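Long-range contacts in PTS-dependent dihydroxyacetone kinase, ADP-binding subunit dhaL (Lactococcus lactis subsp. lactis, PDB 3CR3), which binds ADP with magnesium, takes up a phosphoryl group from DhaM to form ATP, and passes it to dihydroxyacetone bound on DhaK: residues 8-19 with 41-52; 140-149 with 181-189. All blocks are in the same frame, centred on the assembly; numbering follows the deposited sequence.

Overall arrangement
Two antiparallel helix pairs, in series along the chain, show how neighbouring helices of this mainly helical protein are joined. Contact 1 joins helix 4-20 to helix 37-54, and contact 2 joins helix 142-151 to helix 175-191; their centres lie about 17 Å apart. Helices 4-20 and 175-191 also meet directly, through a salt bridge from K17 NZ to E185 OE2 (2.8 Å) and a probable hydrogen bond from W10 NE1 to L183 O (2.8 Å). Contact 1 comes closer to the ADP, the M41 side chain about 6 Å from it at nearest atoms, against about 11 Å for V149 of contact 2.

Contact 1: 8-19 with 41-52; sequences IEWLGKFNEKIQ and MARGMSETMKAL
Helices 8-19 and 41-52 run antiparallel at 150°, their axes 9.1 Å apart, with CA atoms closest at N15-M45 and Q19-A42. Two selenomethionines act as knobs. M45, its chain curled twice beyond CG, fills the hole made by L11, F14, N15 and I18; its SE lies at the edge of the F14 ring, 4.8 Å from the centroid, a Met-aromatic contact. M49 curls in the same way among I8, L11, G12 and N15, and its CE presses to 3.5 Å from G12 CA, a tight fit. I18, whose CG1 sits above the F14 ring toward its rim within the same helix, turns CG2 to M41 O. The Q19 amide, folded back by chi2 (-59°), gives NE2 to A42 O at 2.9 Å and, almost straight at 178°, to N15 OD1. A42 O thus accepts from Q19 NE2 and S46 N on opposite faces of its plane. A leucine here would probably cost A42 O its donor from the opposite helix, and leave the N15 amide without its partner and freer to turn. The interface is a knobs-into-holes pair in the DhaL helical fold, ending at M41 beside the ADP-binding residues H37 and S79.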
loop_
_atom_site.group_PDB
_atom_site.type_symbol
_atom_site.label_atom_id
_atom_site.label_comp_id
_atom_site.label_asym_id
_atom_site.label_seq_id
_atom_site.Cartn_x
_atom_site.Cartn_y
_atom_site.Cartn_z
ATOM N N ILE A 8 -35.109 -23.532 9.865
ATOM C CA ILE A 8 -35.467 -22.898 8.600
ATOM C C ILE A 8 -36.425 -21.716 8.817
ATOM O O ILE A 8 -36.302 -20.675 8.156
ATOM C CB ILE A 8 -36.000 -23.915 7.571
ATOM C CG1 ILE A 8 -34.826 -24.733 7.008
ATOM C CG2 ILE A 8 -36.739 -23.202 6.439
ATOM C CD1 ILE A 8 -35.226 -26.007 6.275
ATOM N N GLU A 9 -37.363 -21.878 9.745
ATOM C CA GLU A 9 -38.237 -20.785 10.150
ATOM C C GLU A 9 -37.413 -19.599 10.665
ATOM O O GLU A 9 -37.661 -18.460 10.279
ATOM C CB GLU A 9 -39.222 -21.244 11.231
ATOM C CG GLU A 9 -40.238 -20.164 11.660
ATOM C CD GLU A 9 -41.079 -20.561 12.869
ATOM O OE1 GLU A 9 -40.831 -21.643 13.461
ATOM O OE2 GLU A 9 -41.998 -19.785 13.229
ATOM N N TRP A 10 -36.432 -19.887 11.526
ATOM C CA TRP A 10 -35.639 -18.851 12.208
ATOM C C TRP A 10 -34.862 -18.027 11.192
ATOM O O TRP A 10 -34.938 -16.793 11.181
ATOM C CB TRP A 10 -34.738 -19.476 13.314
ATOM C CG TRP A 10 -33.552 -18.629 13.752
ATOM C CD1 TRP A 10 -33.532 -17.268 13.944
ATOM C CD2 TRP A 10 -32.222 -19.093 14.058
ATOM N NE1 TRP A 10 -32.275 -16.861 14.334
ATOM C CE2 TRP A 10 -31.451 -17.955 14.410
ATOM C CE3 TRP A 10 -31.605 -20.354 14.055
ATOM C CZ2 TRP A 10 -30.103 -18.043 14.763
ATOM C CZ3 TRP A 10 -30.254 -20.441 14.402
ATOM C CH2 TRP A 10 -29.519 -19.291 14.756
ATOM N N LEU A 11 -34.161 -18.719 10.307
ATOM C CA LEU A 11 -33.349 -18.071 9.291
ATOM C C LEU A 11 -34.193 -17.256 8.298
ATOM O O LEU A 11 -33.740 -16.228 7.802
ATOM C CB LEU A 11 -32.455 -19.094 8.569
ATOM C CG LEU A 11 -31.329 -19.650 9.446
ATOM C CD1 LEU A 11 -30.786 -20.975 8.912
ATOM C CD2 LEU A 11 -30.209 -18.628 9.613
ATOM N N GLY A 12 -35.415 -17.712 8.036
ATOM C CA GLY A 12 -36.349 -16.983 7.180
ATOM C C GLY A 12 -36.749 -15.661 7.811
ATOM O O GLY A 12 -36.735 -14.631 7.144
ATOM N N LYS A 13 -37.103 -15.702 9.100
ATOM C CA LYS A 13 -37.426 -14.495 9.864
ATOM C C LYS A 13 -36.242 -13.549 9.974
ATOM O O LYS A 13 -36.420 -12.342 9.914
ATOM C CB LYS A 13 -37.937 -14.839 11.261
ATOM C CG LYS A 13 -39.357 -15.394 11.282
ATOM C CD LYS A 13 -39.810 -15.620 12.715
ATOM C CE LYS A 13 -41.264 -16.072 12.755
ATOM N NZ LYS A 13 -42.180 -15.028 12.208
ATOM N N PHE A 14 -35.040 -14.105 10.159
ATOM C CA PHE A 14 -33.795 -13.331 10.150
ATOM C C PHE A 14 -33.570 -12.650 8.791
ATOM O O PHE A 14 -33.345 -11.443 8.732
ATOM C CB PHE A 14 -32.597 -14.207 10.545
ATOM C CG PHE A 14 -31.268 -13.501 10.449
ATOM C CD1 PHE A 14 -31.015 -12.338 11.191
ATOM C CD2 PHE A 14 -30.268 -13.995 9.631
ATOM C CE1 PHE A 14 -29.789 -11.686 11.100
ATOM C CE2 PHE A 14 -29.023 -13.358 9.543
ATOM C CZ PHE A 14 -28.785 -12.207 10.262
ATOM N N ASN A 15 -33.648 -13.415 7.701
ATOM C CA ASN A 15 -33.597 -12.827 6.358
ATOM C C ASN A 15 -34.591 -11.673 6.191
ATOM O O ASN A 15 -34.249 -10.656 5.594
ATOM C CB ASN A 15 -33.840 -13.888 5.284
ATOM C CG ASN A 15 -33.769 -13.327 3.868
ATOM O OD1 ASN A 15 -32.823 -12.634 3.502
ATOM N ND2 ASN A 15 -34.777 -13.643 3.061
ATOM N N GLU A 16 -35.804 -11.837 6.728
ATOM C CA GLU A 16 -36.840 -10.797 6.672
ATOM C C GLU A 16 -36.437 -9.520 7.415
ATOM O O GLU A 16 -36.605 -8.431 6.899
ATOM C CB GLU A 16 -38.182 -11.316 7.211
ATOM C CG GLU A 16 -38.956 -12.215 6.260
ATOM C CD GLU A 16 -40.094 -12.963 6.945
ATOM O OE1 GLU A 16 -40.652 -12.448 7.953
ATOM O OE2 GLU A 16 -40.441 -14.076 6.475
ATOM N N LYS A 17 -35.919 -9.663 8.635
ATOM C CA LYS A 17 -35.401 -8.516 9.391
ATOM C C LYS A 17 -34.259 -7.830 8.652
ATOM O O LYS A 17 -34.137 -6.605 8.687
ATOM C CB LYS A 17 -34.901 -8.969 10.757
ATOM C CG LYS A 17 -35.990 -9.343 11.736
ATOM C CD LYS A 17 -36.650 -8.106 12.316
ATOM C CE LYS A 17 -37.566 -8.454 13.459
ATOM N NZ LYS A 17 -38.001 -7.212 14.184
ATOM N N ILE A 18 -33.422 -8.635 8.001
ATOM C CA ILE A 18 -32.262 -8.144 7.256
ATOM C C ILE A 18 -32.693 -7.333 6.029
ATOM O O ILE A 18 -32.218 -6.216 5.826
ATOM C CB ILE A 18 -31.313 -9.305 6.837
ATOM C CG1 ILE A 18 -30.523 -9.841 8.046
ATOM C CG2 ILE A 18 -30.384 -8.875 5.716
ATOM C CD1 ILE A 18 -29.624 -8.823 8.729
ATOM N N GLN A 19 -33.591 -7.900 5.223
ATOM C CA GLN A 19 -34.141 -7.201 4.045
ATOM C C GLN A 19 -34.896 -5.934 4.429
ATOM O O GLN A 19 -34.751 -4.907 3.773
ATOM C CB GLN A 19 -35.076 -8.125 3.248
ATOM C CG GLN A 19 -34.442 -9.438 2.795
ATOM C CD GLN A 19 -33.230 -9.247 1.913
ATOM O OE1 GLN A 19 -33.093 -8.232 1.242
ATOM N NE2 GLN A 19 -32.350 -10.239 1.899
HETATM N N MSE A 41 -25.238 -8.100 3.998
HETATM C CA MSE A 41 -26.117 -9.051 4.667
HETATM C C MSE A 41 -27.376 -9.404 3.861
HETATM O O MSE A 41 -27.846 -10.545 3.934
HETATM C CB MSE A 41 -26.502 -8.545 6.059
HETATM C CG MSE A 41 -25.324 -8.440 7.053
HETATM SE SE MSE A 41 -24.346 -10.121 7.322
HETATM C CE MSE A 41 -25.790 -11.067 8.258
ATOM N N ALA A 42 -27.931 -8.429 3.133
ATOM C CA ALA A 42 -29.117 -8.661 2.303
ATOM C C ALA A 42 -28.833 -9.661 1.201
ATOM O O ALA A 42 -29.605 -10.602 0.999
ATOM C CB ALA A 42 -29.660 -7.371 1.720
ATOM N N ARG A 43 -27.719 -9.446 0.511
ATOM C CA ARG A 43 -27.197 -10.363 -0.509
ATOM C C ARG A 43 -26.970 -11.758 0.080
ATOM O O ARG A 43 -27.506 -12.755 -0.413
ATOM C CB ARG A 43 -25.885 -9.799 -1.047
ATOM C CG ARG A 43 -25.166 -10.619 -2.105
ATOM C CD ARG A 43 -24.058 -9.782 -2.764
ATOM N NE ARG A 43 -24.554 -8.483 -3.237
ATOM C CZ ARG A 43 -24.179 -7.290 -2.763
ATOM N NH1 ARG A 43 -23.273 -7.193 -1.800
ATOM N NH2 ARG A 43 -24.713 -6.180 -3.273
ATOM N N GLY A 44 -26.192 -11.815 1.154
ATOM C CA GLY A 44 -25.825 -13.079 1.760
ATOM C C GLY A 44 -27.015 -13.886 2.236
ATOM O O GLY A 44 -27.043 -15.107 2.072
HETATM N N MSE A 45 -27.991 -13.205 2.836
HETATM C CA MSE A 45 -29.158 -13.881 3.374
HETATM C C MSE A 45 -30.204 -14.207 2.299
HETATM O O MSE A 45 -30.894 -15.225 2.400
HETATM C CB MSE A 45 -29.760 -13.121 4.562
HETATM C CG MSE A 45 -28.961 -13.289 5.871
HETATM SE SE MSE A 45 -28.673 -15.177 6.376
HETATM C CE MSE A 45 -30.504 -15.765 6.497
ATOM N N SER A 46 -30.308 -13.370 1.269
ATOM C CA SER A 46 -31.170 -13.708 0.125
ATOM C C SER A 46 -30.646 -14.974 -0.536
ATOM O O SER A 46 -31.381 -15.932 -0.699
ATOM C CB SER A 46 -31.260 -12.563 -0.881
ATOM O OG SER A 46 -29.983 -12.009 -1.110
ATOM N N GLU A 47 -29.358 -14.979 -0.863
ATOM C CA GLU A 47 -28.678 -16.163 -1.371
ATOM C C GLU A 47 -28.782 -17.382 -0.457
ATOM O O GLU A 47 -29.020 -18.484 -0.946
ATOM C CB GLU A 47 -27.221 -15.839 -1.693
ATOM C CG GLU A 47 -27.079 -14.928 -2.903
ATOM C CD GLU A 47 -27.677 -15.543 -4.167
ATOM O OE1 GLU A 47 -27.284 -16.677 -4.520
ATOM O OE2 GLU A 47 -28.537 -14.893 -4.797
ATOM N N THR A 48 -28.630 -17.185 0.858
ATOM C CA THR A 48 -28.810 -18.262 1.834
ATOM C C THR A 48 -30.201 -18.899 1.728
ATOM O O THR A 48 -30.321 -20.114 1.613
ATOM C CB THR A 48 -28.536 -17.784 3.287
ATOM O OG1 THR A 48 -27.150 -17.469 3.424
ATOM C CG2 THR A 48 -28.892 -18.868 4.301
HETATM N N MSE A 49 -31.242 -18.072 1.745
HETATM C CA MSE A 49 -32.610 -18.581 1.686
HETATM C C MSE A 49 -32.904 -19.288 0.356
HETATM O O MSE A 49 -33.642 -20.280 0.333
HETATM C CB MSE A 49 -33.633 -17.483 1.974
HETATM C CG MSE A 49 -33.536 -16.873 3.377
HETATM SE SE MSE A 49 -33.250 -18.142 4.844
HETATM C CE MSE A 49 -34.995 -19.045 4.745
ATOM N N LYS A 50 -32.321 -18.787 -0.734
ATOM C CA LYS A 50 -32.393 -19.468 -2.037
ATOM C C LYS A 50 -31.771 -20.861 -1.944
ATOM O O LYS A 50 -32.385 -21.853 -2.341
ATOM C CB LYS A 50 -31.649 -18.686 -3.120
ATOM C CG LYS A 50 -32.296 -17.404 -3.599
ATOM C CD LYS A 50 -31.726 -17.037 -4.973
ATOM C CE LYS A 50 -31.725 -15.539 -5.208
ATOM N NZ LYS A 50 -31.229 -15.214 -6.583
ATOM N N ALA A 51 -30.549 -20.923 -1.415
ATOM C CA ALA A 51 -29.809 -22.180 -1.292
ATOM C C ALA A 51 -30.499 -23.198 -0.380
ATOM O O ALA A 51 -30.431 -24.400 -0.637
ATOM C CB ALA A 51 -28.384 -21.917 -0.826
ATOM N N LEU A 52 -31.161 -22.721 0.672
ATOM C CA LEU A 52 -31.905 -23.602 1.575
ATOM C C LEU A 52 -33.163 -24.207 0.933
ATOM O O LEU A 52 -33.580 -25.312 1.307
ATOM C CB LEU A 52 -32.281 -22.886 2.880
ATOM C CG LEU A 52 -31.221 -22.298 3.822
ATOM C CD1 LEU A 52 -31.825 -22.069 5.202
ATOM C CD2 LEU A 52 -29.981 -23.147 3.940
HETATM O O HOH W 1 -31.523 -8.726 -1.053
#

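Contact 2: 140-149 with 181-189; sequences ASKDNLEKVV and AYLFETLLE
Apolar packing dominates where L145, on helix 142-149, enters the surface of helix 181-189 as a knob among A181, F184, E185 and L188. With CG set beside its backbone N (chi1 -72°), the side chain enters the hole: L145 CD1 stands 3.4 Å from E185 N and 3.5 Å from F184 CB, while L145 CD2 meets the ring edge, near its plane, 3.8 Å from F184 CD2. The two side chains cross at about a right angle. On one flank of this knob V149 CG2 presses on A181 CB at 3.4 Å, closer than ordinary van der Waals contact. On the other, L188 splits its branches, CD1 resting 3.6 Å from S141 CA and CD2 facing A140 CB, and so packs against the turn that leads into the helix.

The charged component is looser. K142 and E185 lie side by side and point the same way, so that K142 CE comes to 3.2 Å from E185 OE2 although K142 NZ remains 4.5 Å from that oxygen, too far for a salt bridge. E185 OE2 instead forms its salt bridge with K17 of helix 4-20, and the CD and CE methylenes of K142 lie against the carboxylate.

A local bond orders the start of helix 142-149: S141 is its N-cap, with OG accepting from N144 N.

Beyond the pair, F184 stacks with F131 and meets W128 edge-to-face, tying the interface to helix 125-136. With axes 9.8 Å apart at 176°, the segments form a nearly exactly antiparallel knob-into-hole packing that joins helix 142-151 to helix 175-191 within the DAK2 domain.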
loop_
_atom_site.group_PDB
_atom_site.type_symbol
_atom_site.label_atom_id
_atom_site.label_comp_id
_atom_site.label_asym_id
_atom_site.label_seq_id
_atom_site.Cartn_x
_atom_site.Cartn_y
_atom_site.Cartn_z
ATOM N N ALA A 140 -32.434 -14.052 28.752
ATOM C CA ALA A 140 -32.374 -13.556 27.379
ATOM C C ALA A 140 -33.696 -12.946 26.943
ATOM O O ALA A 140 -34.760 -13.503 27.202
ATOM C CB ALA A 140 -31.948 -14.661 26.420
ATOM N N SER A 141 -33.619 -11.794 26.281
ATOM C CA SER A 141 -34.804 -11.053 25.873
ATOM C C SER A 141 -34.482 -10.042 24.785
ATOM O O SER A 141 -33.341 -9.567 24.679
ATOM C CB SER A 141 -35.390 -10.304 27.065
ATOM O OG SER A 141 -34.663 -9.111 27.289
ATOM N N LYS A 142 -35.502 -9.691 24.002
ATOM C CA LYS A 142 -35.369 -8.643 22.988
ATOM C C LYS A 142 -34.950 -7.308 23.614
ATOM O O LYS A 142 -34.089 -6.614 23.079
ATOM C CB LYS A 142 -36.651 -8.495 22.167
ATOM C CG LYS A 142 -36.674 -7.248 21.287
ATOM C CD LYS A 142 -37.508 -7.431 20.028
ATOM C CE LYS A 142 -37.659 -6.118 19.290
ATOM N NZ LYS A 142 -38.529 -5.178 20.056
ATOM N N ASP A 143 -35.542 -6.971 24.754
ATOM C CA ASP A 143 -35.171 -5.769 25.499
ATOM C C ASP A 143 -33.671 -5.761 25.809
ATOM O O ASP A 143 -33.006 -4.754 25.604
ATOM C CB ASP A 143 -35.964 -5.662 26.818
ATOM C CG ASP A 143 -37.318 -4.974 26.657
ATOM O OD1 ASP A 143 -37.651 -4.517 25.542
ATOM O OD2 ASP A 143 -38.057 -4.890 27.674
ATOM N N ASN A 144 -33.157 -6.875 26.330
ATOM C CA ASN A 144 -31.731 -6.986 26.657
ATOM C C ASN A 144 -30.838 -6.914 25.429
ATOM O O ASN A 144 -29.761 -6.331 25.481
ATOM C CB ASN A 144 -31.443 -8.237 27.498
ATOM C CG ASN A 144 -31.926 -8.099 28.941
ATOM O OD1 ASN A 144 -32.522 -7.086 29.317
ATOM N ND2 ASN A 144 -31.680 -9.127 29.755
ATOM N N LEU A 145 -31.299 -7.479 24.317
ATOM C CA LEU A 145 -30.601 -7.334 23.033
ATOM C C LEU A 145 -30.481 -5.861 22.594
ATOM O O LEU A 145 -29.378 -5.380 22.283
ATOM C CB LEU A 145 -31.282 -8.177 21.940
ATOM C CG LEU A 145 -31.079 -9.696 22.072
ATOM C CD1 LEU A 145 -31.935 -10.453 21.054
ATOM C CD2 LEU A 145 -29.603 -10.062 21.904
ATOM N N GLU A 146 -31.616 -5.154 22.590
ATOM C CA GLU A 146 -31.644 -3.745 22.212
ATOM C C GLU A 146 -30.742 -2.888 23.115
ATOM O O GLU A 146 -30.095 -1.957 22.643
ATOM C CB GLU A 146 -33.085 -3.224 22.180
ATOM C CG GLU A 146 -33.237 -1.742 21.811
ATOM C CD GLU A 146 -32.639 -1.396 20.445
ATOM O OE1 GLU A 146 -32.417 -2.319 19.614
ATOM O OE2 GLU A 146 -32.399 -0.195 20.204
ATOM N N LYS A 147 -30.689 -3.227 24.401
ATOM C CA LYS A 147 -29.780 -2.572 25.344
ATOM C C LYS A 147 -28.318 -2.645 24.867
ATOM O O LYS A 147 -27.616 -1.639 24.877
ATOM C CB LYS A 147 -29.947 -3.184 26.751
ATOM C CG LYS A 147 -29.045 -2.608 27.827
ATOM C CD LYS A 147 -29.298 -3.238 29.222
ATOM C CE LYS A 147 -28.507 -4.548 29.441
ATOM N NZ LYS A 147 -29.137 -5.451 30.481
ATOM N N VAL A 148 -27.866 -3.833 24.466
ATOM C CA VAL A 148 -26.493 -4.018 23.970
ATOM C C VAL A 148 -26.218 -3.233 22.682
ATOM O O VAL A 148 -25.137 -2.658 22.516
ATOM C CB VAL A 148 -26.146 -5.520 23.778
ATOM C CG1 VAL A 148 -24.686 -5.697 23.275
ATOM C CG2 VAL A 148 -26.349 -6.272 25.083
ATOM N N VAL A 149 -27.195 -3.219 21.776
ATOM C CA VAL A 149 -27.089 -2.452 20.539
ATOM C C VAL A 149 -26.883 -0.956 20.826
ATOM O O VAL A 149 -25.990 -0.319 20.268
ATOM C CB VAL A 149 -28.360 -2.634 19.655
ATOM C CG1 VAL A 149 -28.345 -1.671 18.451
ATOM C CG2 VAL A 149 -28.498 -4.084 19.210
ATOM N N ALA A 181 -28.229 -8.572 16.572
ATOM C CA ALA A 181 -29.450 -8.421 17.371
ATOM C C ALA A 181 -30.668 -9.009 16.643
ATOM O O ALA A 181 -31.476 -9.743 17.245
ATOM C CB ALA A 181 -29.693 -6.934 17.744
ATOM N N TYR A 182 -30.783 -8.704 15.350
ATOM C CA TYR A 182 -31.850 -9.269 14.516
ATOM C C TYR A 182 -31.776 -10.792 14.519
ATOM O O TYR A 182 -32.794 -11.472 14.544
ATOM C CB TYR A 182 -31.744 -8.775 13.060
ATOM C CG TYR A 182 -31.860 -7.271 12.840
ATOM C CD1 TYR A 182 -32.663 -6.463 13.656
ATOM C CD2 TYR A 182 -31.184 -6.668 11.775
ATOM C CE1 TYR A 182 -32.769 -5.060 13.419
ATOM C CE2 TYR A 182 -31.280 -5.310 11.520
ATOM C CZ TYR A 182 -32.058 -4.503 12.345
ATOM O OH TYR A 182 -32.114 -3.155 12.071
ATOM N N LEU A 183 -30.561 -11.326 14.486
ATOM C CA LEU A 183 -30.366 -12.773 14.497
ATOM C C LEU A 183 -30.945 -13.429 15.747
ATOM O O LEU A 183 -31.653 -14.448 15.659
ATOM C CB LEU A 183 -28.871 -13.114 14.363
ATOM C CG LEU A 183 -28.526 -14.595 14.195
ATOM C CD1 LEU A 183 -29.173 -15.153 12.920
ATOM C CD2 LEU A 183 -27.015 -14.763 14.133
ATOM N N PHE A 184 -30.628 -12.844 16.899
ATOM C CA PHE A 184 -31.006 -13.416 18.189
ATOM C C PHE A 184 -32.447 -13.150 18.566
ATOM O O PHE A 184 -33.077 -13.976 19.228
ATOM C CB PHE A 184 -30.086 -12.899 19.298
ATOM C CG PHE A 184 -28.632 -13.211 19.078
ATOM C CD1 PHE A 184 -28.243 -14.376 18.409
ATOM C CD2 PHE A 184 -27.643 -12.347 19.561
ATOM C CE1 PHE A 184 -26.900 -14.674 18.208
ATOM C CE2 PHE A 184 -26.290 -12.635 19.360
ATOM C CZ PHE A 184 -25.926 -13.819 18.686
ATOM N N GLU A 185 -32.935 -11.972 18.190
ATOM C CA GLU A 185 -34.328 -11.607 18.375
ATOM C C GLU A 185 -35.272 -12.579 17.640
ATOM O O GLU A 185 -36.253 -13.037 18.209
ATOM C CB GLU A 185 -34.526 -10.139 17.961
ATOM C CG GLU A 185 -35.782 -9.812 17.220
ATOM C CD GLU A 185 -35.897 -8.319 16.913
ATOM O OE1 GLU A 185 -34.842 -7.614 16.850
ATOM O OE2 GLU A 185 -37.051 -7.866 16.738
ATOM N N THR A 186 -34.958 -12.899 16.390
ATOM C CA THR A 186 -35.723 -13.905 15.632
ATOM C C THR A 186 -35.536 -15.328 16.193
ATOM O O THR A 186 -36.453 -16.132 16.188
ATOM C CB THR A 186 -35.349 -13.879 14.151
ATOM O OG1 THR A 186 -33.917 -13.917 14.015
ATOM C CG2 THR A 186 -35.882 -12.599 13.506
ATOM N N LEU A 187 -34.339 -15.628 16.678
ATOM C CA LEU A 187 -34.091 -16.881 17.377
ATOM C C LEU A 187 -35.023 -17.049 18.593
ATOM O O LEU A 187 -35.675 -18.089 18.756
ATOM C CB LEU A 187 -32.620 -16.983 17.801
ATOM C CG LEU A 187 -32.235 -18.309 18.485
ATOM C CD1 LEU A 187 -32.657 -19.537 17.648
ATOM C CD2 LEU A 187 -30.765 -18.338 18.751
ATOM N N LEU A 188 -35.072 -16.018 19.434
ATOM C CA LEU A 188 -35.908 -16.026 20.636
ATOM C C LEU A 188 -37.391 -16.250 20.314
ATOM O O LEU A 188 -38.086 -16.987 21.020
ATOM C CB LEU A 188 -35.715 -14.720 21.422
ATOM C CG LEU A 188 -34.391 -14.547 22.169
ATOM C CD1 LEU A 188 -34.437 -13.288 23.012
ATOM C CD2 LEU A 188 -34.068 -15.757 23.046
ATOM N N GLU A 189 -37.856 -15.621 19.237
ATOM C CA GLU A 189 -39.231 -15.801 18.744
ATOM C C GLU A 189 -39.610 -17.259 18.452
ATOM O O GLU A 189 -40.747 -17.668 18.700
ATOM C CB GLU A 189 -39.463 -14.980 17.473
ATOM C CG GLU A 189 -39.436 -13.464 17.662
ATOM C CD GLU A 189 -39.545 -12.691 16.347
ATOM O OE1 GLU A 189 -39.613 -13.320 15.267
ATOM O OE2 GLU A 189 -39.570 -11.438 16.401
#